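Long-range contacts in ornithine cyclodeaminase (Methanococcus maripaludis S2, PDB 3C2Q), which catalyses the NAD(+)-dependent conversion of L-ornithine to L-proline with release of ammonia: residues Val277-Thr282 / Ile297-Val302; Arg118-Met123 / Val332-Glu337; Ser20-Gly25 / Lys66-Val71; Tyr27-His32 / Met50-Val55. One frame throughout, in Å; residues are numbered along the deposited sequence.

Contact 1 (Val277-Thr282 / Ile297-Val302); sequences VIMLST and IKTVCV
Two neighbouring parallel strands, Val277-Leu280 and Lys298-Val302, pair as buried members of the six-stranded parallel sheet, where strand 276-280 lies between 138-142 and 298-303; their short axes are 4.7 Å apart and 11° from parallel. Five backbone hydrogen bonds zip them together, from Val277 N to Lys298 O through to Ser281 N to Val302 O. Val300 is gripped at both ends: its N donates to Val277 O at 3.0 Å and its O accepts from the N of Met279 (selenomethionine) at 2.7 Å, the latter almost straight at 172°. Strand 276-280, helix 283-292 and strand 298-303 form a beta-alpha-beta unit of the Rossmann fold. Met279 and Thr299 share one face. With CG beside its backbone N (chi1 -62°) and the chain extended beyond, Met279 sets CE 3.8 Å from Thr299 CG2 and SE 4.1 Å from Cys301 CB; helix 306-314 covers this face through Leu312. On the other face Leu280 and Val302 run alongside each other, Leu280 CD2 lying 3.9 Å from Val302 CG2; Leu280 packs on Val327 and Leu331, Val302 on Phe330, all of helix 327-342. Where the first strand ends, water 1 accepts from Thr282 N and donates to Val302 O. Thr282, an NAD(+)-binding residue by similarity, N-caps the following helix by accepting from His285 N, while Ser281 OG bonds Asp303, another probable cofactor ligand.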
loop_
_atom_site.group_PDB
_atom_site.type_symbol
_atom_site.label_atom_id
_atom_site.label_comp_id
_atom_site.label_asym_id
_atom_site.label_seq_id
_atom_site.Cartn_x
_atom_site.Cartn_y
_atom_site.Cartn_z
ATOM N N VAL B 277 19.015 -6.012 15.027
ATOM C CA VAL B 277 19.021 -4.892 14.096
ATOM C C VAL B 277 17.571 -4.453 13.930
ATOM O O VAL B 277 16.707 -5.286 13.669
ATOM C CB VAL B 277 19.596 -5.258 12.737
ATOM C CG1 VAL B 277 19.423 -4.043 11.754
ATOM C CG2 VAL B 277 21.093 -5.653 12.872
ATOM N N ILE B 278 17.298 -3.182 14.186
ATOM C CA ILE B 278 15.953 -2.642 14.018
ATOM C C ILE B 278 15.966 -1.677 12.833
ATOM O O ILE B 278 16.723 -0.702 12.828
ATOM C CB ILE B 278 15.443 -1.896 15.262
ATOM C CG1 ILE B 278 15.454 -2.820 16.479
ATOM C CG2 ILE B 278 14.001 -1.371 14.988
ATOM C CD1 ILE B 278 15.063 -2.172 17.803
HETATM N N MSE B 279 15.145 -1.966 11.829
HETATM C CA MSE B 279 15.131 -1.192 10.591
HETATM C C MSE B 279 13.895 -0.321 10.631
HETATM O O MSE B 279 12.802 -0.853 10.855
HETATM C CB MSE B 279 15.034 -2.127 9.385
HETATM C CG MSE B 279 16.229 -3.059 9.270
HETATM SE SE MSE B 279 15.664 -4.666 8.280
HETATM C CE MSE B 279 17.503 -5.428 8.198
ATOM N N LEU B 280 14.061 1.000 10.441
ATOM C CA LEU B 280 12.962 1.958 10.656
ATOM C C LEU B 280 12.695 2.783 9.392
ATOM O O LEU B 280 13.473 3.678 9.054
ATOM C CB LEU B 280 13.289 2.921 11.813
ATOM C CG LEU B 280 13.610 2.323 13.195
ATOM C CD1 LEU B 280 14.230 3.335 14.174
ATOM C CD2 LEU B 280 12.293 1.768 13.738
ATOM N N SER B 281 11.607 2.460 8.687
ATOM C CA SER B 281 11.155 3.278 7.556
ATOM C C SER B 281 12.218 3.560 6.477
ATOM O O SER B 281 12.490 4.728 6.129
ATOM C CB SER B 281 10.602 4.616 8.092
ATOM O OG SER B 281 9.749 5.165 7.121
ATOM N N THR B 282 12.802 2.501 5.919
ATOM C CA THR B 282 13.747 2.677 4.847
ATOM C C THR B 282 13.831 1.388 4.053
ATOM O O THR B 282 14.301 0.384 4.549
ATOM C CB THR B 282 15.174 3.133 5.314
ATOM O OG1 THR B 282 16.058 3.061 4.188
ATOM C CG2 THR B 282 15.719 2.301 6.485
ATOM N N ILE B 297 20.874 -13.037 13.718
ATOM C CA ILE B 297 20.707 -11.737 14.371
ATOM C C ILE B 297 19.204 -11.418 14.361
ATOM O O ILE B 297 18.554 -11.504 13.319
ATOM C CB ILE B 297 21.504 -10.632 13.664
ATOM C CG1 ILE B 297 22.990 -11.024 13.553
ATOM C CG2 ILE B 297 21.326 -9.246 14.378
ATOM C CD1 ILE B 297 23.835 -9.965 12.860
ATOM N N LYS B 298 18.657 -11.098 15.524
ATOM C CA LYS B 298 17.248 -10.711 15.611
ATOM C C LYS B 298 17.006 -9.462 14.702
ATOM O O LYS B 298 17.686 -8.446 14.794
ATOM C CB LYS B 298 16.888 -10.472 17.090
ATOM C CG LYS B 298 15.489 -9.940 17.358
ATOM C CD LYS B 298 14.497 -11.089 17.710
ATOM C CE LYS B 298 13.095 -10.749 17.255
ATOM N NZ LYS B 298 12.120 -10.920 18.386
ATOM N N THR B 299 16.043 -9.566 13.802
ATOM C CA THR B 299 15.850 -8.556 12.771
ATOM C C THR B 299 14.401 -8.086 12.863
ATOM O O THR B 299 13.489 -8.904 12.800
ATOM C CB THR B 299 16.075 -9.200 11.407
ATOM O OG1 THR B 299 17.380 -9.788 11.407
ATOM C CG2 THR B 299 16.000 -8.175 10.287
ATOM N N VAL B 300 14.206 -6.785 13.034
ATOM C CA VAL B 300 12.852 -6.197 13.138
ATOM C C VAL B 300 12.737 -5.109 12.072
ATOM O O VAL B 300 13.584 -4.212 11.990
ATOM C CB VAL B 300 12.585 -5.581 14.542
ATOM C CG1 VAL B 300 11.146 -4.956 14.612
ATOM C CG2 VAL B 300 12.725 -6.636 15.620
ATOM N N CYS B 301 11.728 -5.222 11.220
ATOM C CA CYS B 301 11.566 -4.249 10.146
ATOM C C CYS B 301 10.227 -3.532 10.321
ATOM O O CYS B 301 9.148 -4.147 10.253
ATOM C CB CYS B 301 11.623 -4.936 8.777
ATOM S SG CYS B 301 11.450 -3.759 7.381
ATOM N N VAL B 302 10.330 -2.250 10.600
ATOM C CA VAL B 302 9.191 -1.374 10.900
ATOM C C VAL B 302 8.958 -0.440 9.720
ATOM O O VAL B 302 9.860 0.339 9.340
ATOM C CB VAL B 302 9.467 -0.494 12.137
ATOM C CG1 VAL B 302 8.152 0.222 12.539
ATOM C CG2 VAL B 302 9.940 -1.359 13.358
HETATM O O HOH W 1 11.882 -0.184 6.908
#

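Contact 2 (Arg118-Met123 / Val332-Glu337); sequences RIAKEM and VLLLKE
Ile119 opens the contact between two helix segments, Arg118-Met123 and Val332-Glu337, whose axes approach to 9.3 Å and cross at -52°. Its CG2 branch, rather than the longer CG1 arm, meets CD1 of Leu334 at 4.1 Å, the two side chains crossing at about a right angle. Ala120 follows, its CB directed toward the other helix; that methyl touches Leu334 CD1 at 3.7 Å and Glu337 CG at 3.4 Å, residues one turn apart on the partner. Ala120 CA and Glu337 CA are 6.3 Å apart, a close approach that the small side chain allows. Glu337 offers its aliphatic part here: CG lies anti to the backbone N (chi1 -176°), and a bend at chi2 turns the carboxylate onward, where OE2 forms a salt bridge with Arg340. Met123 (selenomethionine), one turn beyond Ile119, completes the apolar patch with SE 3.9 Å from Leu334 CD2. The two methyls of Leu334 are therefore divided, CD1 against Ile119 and Ala120, CD2 against the selenium. No hydrogen bond joins the segments, which meet through carbon and selenium alone. Both helices pack beside the parallel sheet of the Rossmann domain: Met123 also rests on Met276 and Ile278 of strand 276-280, Leu334 touches Met158 of helix 152-160, and Phe330, earlier in helix 327-342, packs against Ile119.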
loop_
_atom_site.group_PDB
_atom_site.type_symbol
_atom_site.label_atom_id
_atom_site.label_comp_id
_atom_site.label_asym_id
_atom_site.label_seq_id
_atom_site.Cartn_x
_atom_site.Cartn_y
_atom_site.Cartn_z
ATOM N N ARG B 118 7.030 -6.532 23.739
ATOM C CA ARG B 118 8.010 -7.587 23.446
ATOM C C ARG B 118 9.352 -7.080 22.922
ATOM O O ARG B 118 10.418 -7.575 23.346
ATOM C CB ARG B 118 7.451 -8.565 22.437
ATOM C CG ARG B 118 6.981 -9.859 23.029
ATOM C CD ARG B 118 5.483 -10.038 23.028
ATOM N NE ARG B 118 4.922 -10.707 21.848
ATOM C CZ ARG B 118 5.578 -11.441 20.940
ATOM N NH1 ARG B 118 6.875 -11.646 21.034
ATOM N NH2 ARG B 118 4.908 -11.977 19.913
ATOM N N ILE B 119 9.315 -6.146 21.964
ATOM C CA ILE B 119 10.548 -5.515 21.437
ATOM C C ILE B 119 11.291 -4.760 22.531
ATOM O O ILE B 119 12.534 -4.849 22.623
ATOM C CB ILE B 119 10.264 -4.556 20.219
ATOM C CG1 ILE B 119 9.810 -5.369 18.990
ATOM C CG2 ILE B 119 11.464 -3.666 19.909
ATOM C CD1 ILE B 119 9.025 -4.519 17.978
ATOM N N ALA B 120 10.549 -4.022 23.351
ATOM C CA ALA B 120 11.183 -3.249 24.431
ATOM C C ALA B 120 11.867 -4.184 25.476
ATOM O O ALA B 120 12.974 -3.903 25.927
ATOM C CB ALA B 120 10.162 -2.350 25.113
ATOM N N LYS B 121 11.213 -5.293 25.816
ATOM C CA LYS B 121 11.805 -6.268 26.748
ATOM C C LYS B 121 13.117 -6.835 26.177
ATOM O O LYS B 121 14.137 -6.932 26.891
ATOM C CB LYS B 121 10.853 -7.414 27.041
ATOM C CG LYS B 121 11.442 -8.450 28.046
ATOM C CD LYS B 121 11.314 -7.931 29.488
ATOM C CE LYS B 121 12.551 -8.252 30.357
ATOM N NZ LYS B 121 12.662 -7.266 31.502
ATOM N N GLU B 122 13.088 -7.225 24.900
ATOM C CA GLU B 122 14.293 -7.709 24.260
ATOM C C GLU B 122 15.414 -6.663 24.179
ATOM O O GLU B 122 16.583 -6.989 24.447
ATOM C CB GLU B 122 13.987 -8.320 22.893
ATOM C CG GLU B 122 14.954 -9.433 22.559
ATOM C CD GLU B 122 14.605 -10.187 21.285
ATOM O OE1 GLU B 122 13.441 -10.061 20.794
ATOM O OE2 GLU B 122 15.512 -10.912 20.783
HETATM N N MSE B 123 15.089 -5.416 23.835
HETATM C CA MSE B 123 16.103 -4.364 23.789
HETATM C C MSE B 123 16.723 -4.136 25.195
HETATM O O MSE B 123 17.917 -3.889 25.332
HETATM C CB MSE B 123 15.504 -3.047 23.301
HETATM C CG MSE B 123 15.056 -3.068 21.826
HETATM SE SE MSE B 123 14.207 -1.356 21.417
HETATM C CE MSE B 123 15.682 -0.100 21.608
ATOM N N VAL B 332 7.688 6.690 19.650
ATOM C CA VAL B 332 7.230 7.427 20.879
ATOM C C VAL B 332 6.743 6.438 21.933
ATOM O O VAL B 332 7.148 6.495 23.123
ATOM C CB VAL B 332 6.163 8.513 20.516
ATOM C CG1 VAL B 332 5.557 9.140 21.790
ATOM C CG2 VAL B 332 6.828 9.632 19.652
ATOM N N LEU B 333 5.923 5.485 21.495
ATOM C CA LEU B 333 5.439 4.430 22.387
ATOM C C LEU B 333 6.538 3.480 22.874
ATOM O O LEU B 333 6.539 3.074 24.059
ATOM C CB LEU B 333 4.316 3.634 21.697
ATOM C CG LEU B 333 3.016 4.396 21.452
ATOM C CD1 LEU B 333 2.013 3.526 20.649
ATOM C CD2 LEU B 333 2.402 4.895 22.804
ATOM N N LEU B 334 7.445 3.095 21.971
ATOM C CA LEU B 334 8.568 2.247 22.342
ATOM C C LEU B 334 9.413 2.889 23.463
ATOM O O LEU B 334 9.734 2.232 24.447
ATOM C CB LEU B 334 9.449 1.947 21.133
ATOM C CG LEU B 334 10.612 0.957 21.299
ATOM C CD1 LEU B 334 10.162 -0.345 21.970
ATOM C CD2 LEU B 334 11.292 0.742 19.908
ATOM N N LEU B 335 9.777 4.152 23.288
ATOM C CA LEU B 335 10.527 4.869 24.320
ATOM C C LEU B 335 9.794 4.834 25.691
ATOM O O LEU B 335 10.415 4.557 26.733
ATOM C CB LEU B 335 10.796 6.306 23.882
ATOM C CG LEU B 335 11.564 7.160 24.925
ATOM C CD1 LEU B 335 12.942 6.562 25.214
ATOM C CD2 LEU B 335 11.650 8.611 24.494
ATOM N N LYS B 336 8.492 5.116 25.693
ATOM C CA LYS B 336 7.737 5.074 26.956
ATOM C C LYS B 336 7.856 3.704 27.617
ATOM O O LYS B 336 7.999 3.615 28.833
ATOM C CB LYS B 336 6.275 5.441 26.745
ATOM C CG LYS B 336 6.050 6.868 26.339
ATOM C CD LYS B 336 4.541 7.157 26.234
ATOM C CE LYS B 336 4.232 8.312 25.293
ATOM N NZ LYS B 336 4.765 9.612 25.792
ATOM N N GLU B 337 7.823 2.631 26.819
ATOM C CA GLU B 337 7.897 1.283 27.356
ATOM C C GLU B 337 9.306 0.980 27.923
ATOM O O GLU B 337 9.431 0.349 28.990
ATOM C CB GLU B 337 7.457 0.261 26.301
ATOM C CG GLU B 337 7.409 -1.199 26.771
ATOM C CD GLU B 337 6.451 -1.479 27.949
ATOM O OE1 GLU B 337 5.628 -0.615 28.312
ATOM O OE2 GLU B 337 6.564 -2.586 28.521
#

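Contact 3 (Ser20-Gly25 / Lys66-Val71); sequences SVLPDG and KVIRKV
Leu22 and the backbone of Ser20 make the tightly packed part of this loop-to-loop contact, Leu22 wedging its isobutyl group between Ile68 and Val71. Its CD1 lies 3.6 Å from Ile68 CD1, the two side chains running obliquely past one another, while CD2 reaches Val71 CG1 at 3.8 Å from a direction nearly perpendicular to that valine. Ile68 extends to meet it because CG1 is anti to the backbone N (chi1 -175°) and chi2 is also extended; CG1 and CD1 of that arm also touch Ser20 O. Close by, Ser20 N donates to Val71 O at 2.8 Å, the donor tilted 33° from the carbonyl plane, and Ser20 CA makes a C-H...O contact of 3.3 Å with Ile68 O. The looser side is linked through solvent: water 2 accepts from Ser20 OG and donates to Arg69 O at 2.8 Å and to Val71 O at 2.7 Å, so Val71 O receives two donors. The guanidinium of Arg69 forms a salt bridge with Asp265. The 3-10 turn Ile68-Lys70 follows strand 62-66, and the Ser20-Gly25 loop follows strand 12-15; Leu22 and Val71 both pack on Val53 of strand 53-57, while Asn209 and Asn212 of the third subunit bond the backbone of the Ser20 loop.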
loop_
_atom_site.group_PDB
_atom_site.type_symbol
_atom_site.label_atom_id
_atom_site.label_comp_id
_atom_site.label_asym_id
_atom_site.label_seq_id
_atom_site.Cartn_x
_atom_site.Cartn_y
_atom_site.Cartn_z
ATOM N N SER B 20 37.696 -11.833 -9.097
ATOM C CA SER B 20 36.239 -11.675 -9.275
ATOM C C SER B 20 35.619 -12.592 -10.317
ATOM O O SER B 20 34.499 -12.352 -10.769
ATOM C CB SER B 20 35.872 -10.225 -9.588
ATOM O OG SER B 20 36.544 -9.336 -8.715
ATOM N N VAL B 21 36.328 -13.651 -10.708
ATOM C CA VAL B 21 35.725 -14.643 -11.583
ATOM C C VAL B 21 35.848 -16.024 -10.924
ATOM O O VAL B 21 36.933 -16.440 -10.522
ATOM C CB VAL B 21 36.309 -14.586 -13.048
ATOM C CG1 VAL B 21 35.626 -15.617 -13.950
ATOM C CG2 VAL B 21 36.167 -13.182 -13.631
ATOM N N LEU B 22 34.728 -16.720 -10.818
ATOM C CA LEU B 22 34.630 -17.933 -10.057
ATOM C C LEU B 22 34.539 -19.138 -10.960
ATOM O O LEU B 22 33.988 -19.037 -12.038
ATOM C CB LEU B 22 33.372 -17.854 -9.187
ATOM C CG LEU B 22 33.213 -16.550 -8.413
ATOM C CD1 LEU B 22 31.857 -16.546 -7.730
ATOM C CD2 LEU B 22 34.323 -16.426 -7.399
ATOM N N PRO B 23 35.096 -20.290 -10.522
ATOM C CA PRO B 23 34.980 -21.534 -11.278
ATOM C C PRO B 23 33.537 -21.994 -11.379
ATOM O O PRO B 23 32.753 -21.751 -10.447
ATOM C CB PRO B 23 35.763 -22.560 -10.445
ATOM C CG PRO B 23 36.375 -21.839 -9.332
ATOM C CD PRO B 23 35.892 -20.429 -9.291
ATOM N N ASP B 24 33.206 -22.689 -12.469
ATOM C CA ASP B 24 31.878 -23.229 -12.634
ATOM C C ASP B 24 31.475 -24.111 -11.465
ATOM O O ASP B 24 32.321 -24.800 -10.875
ATOM C CB ASP B 24 31.726 -24.031 -13.927
ATOM C CG ASP B 24 30.322 -24.587 -14.072
ATOM O OD1 ASP B 24 29.340 -23.809 -13.896
ATOM O OD2 ASP B 24 30.186 -25.806 -14.317
ATOM N N GLY B 25 30.183 -24.073 -11.131
ATOM C CA GLY B 25 29.642 -24.873 -10.048
ATOM C C GLY B 25 29.896 -24.285 -8.675
ATOM O O GLY B 25 29.521 -24.883 -7.689
ATOM N N LYS B 66 33.211 -14.464 1.248
ATOM C CA LYS B 66 33.684 -13.316 0.481
ATOM C C LYS B 66 32.693 -12.957 -0.615
ATOM O O LYS B 66 32.196 -13.824 -1.325
ATOM C CB LYS B 66 35.024 -13.619 -0.225
ATOM C CG LYS B 66 36.262 -13.676 0.654
ATOM C CD LYS B 66 37.462 -13.484 -0.278
ATOM C CE LYS B 66 38.818 -13.542 0.429
ATOM N NZ LYS B 66 39.920 -13.281 -0.603
ATOM N N VAL B 67 32.445 -11.669 -0.779
ATOM C CA VAL B 67 31.671 -11.211 -1.920
ATOM C C VAL B 67 32.549 -11.410 -3.153
ATOM O O VAL B 67 33.780 -11.364 -3.044
ATOM C CB VAL B 67 31.213 -9.745 -1.774
ATOM C CG1 VAL B 67 30.256 -9.638 -0.570
ATOM C CG2 VAL B 67 32.393 -8.797 -1.544
ATOM N N ILE B 68 31.901 -11.617 -4.294
ATOM C CA ILE B 68 32.575 -11.935 -5.532
ATOM C C ILE B 68 33.628 -10.884 -5.920
ATOM O O ILE B 68 34.684 -11.245 -6.400
ATOM C CB ILE B 68 31.564 -12.259 -6.681
ATOM C CG1 ILE B 68 32.300 -12.719 -7.945
ATOM C CG2 ILE B 68 30.672 -11.021 -6.996
ATOM C CD1 ILE B 68 31.381 -13.200 -9.096
ATOM N N ARG B 69 33.379 -9.605 -5.673
ATOM C CA ARG B 69 34.357 -8.602 -6.040
ATOM C C ARG B 69 35.618 -8.594 -5.157
ATOM O O ARG B 69 36.605 -7.933 -5.491
ATOM C CB ARG B 69 33.729 -7.210 -6.101
ATOM C CG ARG B 69 33.641 -6.537 -4.788
ATOM C CD ARG B 69 33.007 -5.170 -4.892
ATOM N NE ARG B 69 32.033 -5.145 -3.824
ATOM C CZ ARG B 69 32.298 -4.755 -2.592
ATOM N NH1 ARG B 69 33.496 -4.239 -2.292
ATOM N NH2 ARG B 69 31.344 -4.831 -1.676
ATOM N N LYS B 70 35.592 -9.300 -4.029
ATOM C CA LYS B 70 36.803 -9.433 -3.221
ATOM C C LYS B 70 37.547 -10.758 -3.442
ATOM O O LYS B 70 38.613 -10.958 -2.867
ATOM C CB LYS B 70 36.512 -9.227 -1.742
ATOM C CG LYS B 70 36.243 -7.747 -1.387
ATOM C CD LYS B 70 36.023 -7.608 0.096
ATOM C CE LYS B 70 35.441 -6.255 0.471
ATOM N NZ LYS B 70 36.376 -5.155 0.167
ATOM N N VAL B 71 36.996 -11.647 -4.269
ATOM C CA VAL B 71 37.691 -12.910 -4.591
ATOM C C VAL B 71 38.924 -12.644 -5.478
ATOM O O VAL B 71 38.824 -11.947 -6.492
ATOM C CB VAL B 71 36.742 -13.950 -5.216
ATOM C CG1 VAL B 71 37.508 -15.253 -5.644
ATOM C CG2 VAL B 71 35.634 -14.307 -4.233
HETATM O O HOH W 2 38.893 -9.207 -6.570
#

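Contact 4 (Tyr27-His32 / Met50-Val55); sequences YSTTNH and MDAVIV. With IMD (imidazole), chain G.
Thr29 is gripped by three hydrogen bonds from the segment Met50-Val55. Its N donates to Ala52 O at 2.9 Å, its O accepts from Asp51 N at 2.9 Å with the donor 40° above the carbonyl plane, and OG1 accepts from Ala52 N at 2.9 Å. OG1 can reach that amide because it stands between the backbone N and the carbonyl carbon (chi1 50°); it also bonds Lys49 O, so the buried hydroxyl has two backbone partners. Two waters extend the polar network. Water 3 bridges Tyr27 O to Ile54 N, and water 4 accepts from Ser28 OG while donating to Thr29 O and Asp51 OD1. Around these bonds the packing is largely apolar. Thr29 CG2, anti to the carbonyl carbon, presses on Ile54 CG1 at 3.5 Å. Ile54 CD1 meets Tyr27 CE2 obliquely at 4.1 Å, the two side chains running the same way. At the other end, Met50 (selenomethionine) bends at chi3 and lies alongside Asn31, its CE 3.8 Å from Asn31 CB; Phe99 of the fourth subunit packs against both. An imidazole, probably from the crystallisation liquor, donates from N1 to Tyr27 OH at 2.8 Å at the edge of the ring. Beyond, Thr30 OG1 accepts from His32 N, closing an ST turn. Two backbone bonds and one to a side-chain hydroxyl thus tie the irregular chain before strand 34-38 to the residues leading into strand 53-57, within the mixed-sheet domain.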
loop_
_atom_site.group_PDB
_atom_site.type_symbol
_atom_site.label_atom_id
_atom_site.label_comp_id
_atom_site.label_asym_id
_atom_site.label_seq_id
_atom_site.Cartn_x
_atom_site.Cartn_y
_atom_site.Cartn_z
ATOM N N TYR B 27 29.578 -22.586 -5.155
ATOM C CA TYR B 27 28.492 -22.508 -4.194
ATOM C C TYR B 27 28.206 -21.025 -3.898
ATOM O O TYR B 27 29.135 -20.212 -3.657
ATOM C CB TYR B 27 28.859 -23.260 -2.908
ATOM C CG TYR B 27 27.804 -23.199 -1.797
ATOM C CD1 TYR B 27 26.657 -23.989 -1.849
ATOM C CD2 TYR B 27 27.971 -22.359 -0.703
ATOM C CE1 TYR B 27 25.696 -23.940 -0.837
ATOM C CE2 TYR B 27 27.025 -22.303 0.321
ATOM C CZ TYR B 27 25.897 -23.087 0.244
ATOM O OH TYR B 27 25.002 -23.031 1.273
ATOM N N SER B 28 26.918 -20.680 -3.978
ATOM C CA SER B 28 26.457 -19.318 -3.670
ATOM C C SER B 28 25.724 -19.395 -2.329
ATOM O O SER B 28 24.810 -20.186 -2.184
ATOM C CB SER B 28 25.537 -18.805 -4.788
ATOM O OG SER B 28 25.190 -17.451 -4.572
ATOM N N THR B 29 26.160 -18.605 -1.347
ATOM C CA THR B 29 25.794 -18.808 0.035
ATOM C C THR B 29 24.334 -18.388 0.323
ATOM O O THR B 29 23.761 -17.543 -0.388
ATOM C CB THR B 29 26.694 -17.981 0.966
ATOM O OG1 THR B 29 26.725 -16.625 0.494
ATOM C CG2 THR B 29 28.165 -18.535 0.966
ATOM N N THR B 30 23.782 -19.002 1.365
ATOM C CA THR B 30 22.596 -18.533 2.060
ATOM C C THR B 30 23.013 -17.469 3.081
ATOM O O THR B 30 24.209 -17.102 3.189
ATOM C CB THR B 30 21.917 -19.678 2.830
ATOM O OG1 THR B 30 22.715 -20.011 3.968
ATOM C CG2 THR B 30 21.697 -20.929 1.936
ATOM N N ASN B 31 22.046 -16.954 3.853
ATOM C CA ASN B 31 22.415 -16.064 4.937
ATOM C C ASN B 31 22.665 -16.810 6.278
ATOM O O ASN B 31 22.820 -16.195 7.335
ATOM C CB ASN B 31 21.394 -14.904 5.085
ATOM C CG ASN B 31 19.995 -15.378 5.409
ATOM O OD1 ASN B 31 19.618 -16.508 5.101
ATOM N ND2 ASN B 31 19.187 -14.485 5.998
ATOM N N HIS B 32 22.725 -18.140 6.217
ATOM C CA HIS B 32 22.886 -18.948 7.429
ATOM C C HIS B 32 24.345 -19.336 7.729
ATOM O O HIS B 32 25.147 -19.479 6.808
ATOM C CB HIS B 32 22.057 -20.227 7.318
ATOM C CG HIS B 32 20.634 -20.005 6.892
ATOM N ND1 HIS B 32 19.757 -19.209 7.600
ATOM C CD2 HIS B 32 19.930 -20.512 5.856
ATOM C CE1 HIS B 32 18.576 -19.221 7.001
ATOM N NE2 HIS B 32 18.660 -19.992 5.928
HETATM N N MSE B 50 24.563 -13.794 2.585
HETATM C CA MSE B 50 23.993 -14.452 1.404
HETATM C C MSE B 50 24.643 -13.998 0.105
HETATM O O MSE B 50 25.271 -12.927 0.058
HETATM C CB MSE B 50 22.479 -14.141 1.333
HETATM C CG MSE B 50 22.195 -12.705 0.935
HETATM SE SE MSE B 50 20.228 -12.441 0.735
HETATM C CE MSE B 50 19.746 -12.501 2.633
ATOM N N ASP B 51 24.430 -14.759 -0.973
ATOM C CA ASP B 51 24.801 -14.298 -2.318
ATOM C C ASP B 51 26.298 -13.975 -2.413
ATOM O O ASP B 51 26.725 -13.036 -3.106
ATOM C CB ASP B 51 23.943 -13.064 -2.726
ATOM C CG ASP B 51 22.469 -13.389 -2.853
ATOM O OD1 ASP B 51 22.084 -14.586 -2.967
ATOM O OD2 ASP B 51 21.665 -12.423 -2.869
ATOM N N ALA B 52 27.092 -14.753 -1.683
ATOM C CA ALA B 52 28.533 -14.611 -1.695
ATOM C C ALA B 52 29.183 -16.006 -1.864
ATOM O O ALA B 52 28.505 -17.007 -2.104
ATOM C CB ALA B 52 29.017 -13.921 -0.412
ATOM N N VAL B 53 30.504 -16.063 -1.775
ATOM C CA VAL B 53 31.154 -17.364 -1.976
ATOM C C VAL B 53 31.955 -17.768 -0.744
ATOM O O VAL B 53 32.273 -16.946 0.128
ATOM C CB VAL B 53 32.047 -17.433 -3.266
ATOM C CG1 VAL B 53 31.234 -17.130 -4.500
ATOM C CG2 VAL B 53 33.196 -16.497 -3.157
ATOM N N ILE B 54 32.302 -19.040 -0.684
ATOM C CA ILE B 54 33.096 -19.482 0.434
ATOM C C ILE B 54 34.539 -19.718 -0.026
ATOM O O ILE B 54 34.787 -20.527 -0.941
ATOM C CB ILE B 54 32.463 -20.714 1.077
ATOM C CG1 ILE B 54 31.106 -20.294 1.703
ATOM C CG2 ILE B 54 33.426 -21.353 2.123
ATOM C CD1 ILE B 54 30.368 -21.408 2.437
ATOM N N VAL B 55 35.460 -18.991 0.591
ATOM C CA VAL B 55 36.877 -19.105 0.253
ATOM C C VAL B 55 37.512 -19.877 1.417
ATOM O O VAL B 55 37.312 -19.532 2.582
ATOM C CB VAL B 55 37.503 -17.715 0.018
ATOM C CG1 VAL B 55 39.046 -17.750 -0.064
ATOM C CG2 VAL B 55 36.898 -17.088 -1.255
HETATM N N1 IMD G . 22.711 -24.396 0.592
HETATM C C2 IMD G . 22.016 -23.577 -0.243
HETATM N N3 IMD G . 20.887 -24.236 -0.640
HETATM C C4 IMD G . 20.913 -25.479 -0.103
HETATM C C5 IMD G . 22.057 -25.578 0.671
HETATM O O HOH W 3 31.661 -20.841 -2.867
HETATM O O HOH W 4 22.846 -17.221 -3.085
#

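Along the chain, contacts 3 and 4 close before contacts 1 and 2 open. Contact 4 falls between the two segments of contact 3, and contact 1 between those of contact 2. The first pair belongs to the mixed-sheet domain, with centres 10 Å apart; they touch where Val53 of contact 4 meets contact 3, its N probably hydrogen-bonded to Lys66 O. The second pair belongs to the Rossmann domain, with centres 14 Å apart, and is joined by a salt bridge from Lys298 to Glu122 and by Val300 against Ile119. Between the pairs, contacts 2 and 3 lie 42 Å apart, centre to centre, on opposite sides of the chain's centre. Contact 1 alone includes an inferred NAD(+)-binding residue, whereas contacts 3 and 4 both meet the third subunit.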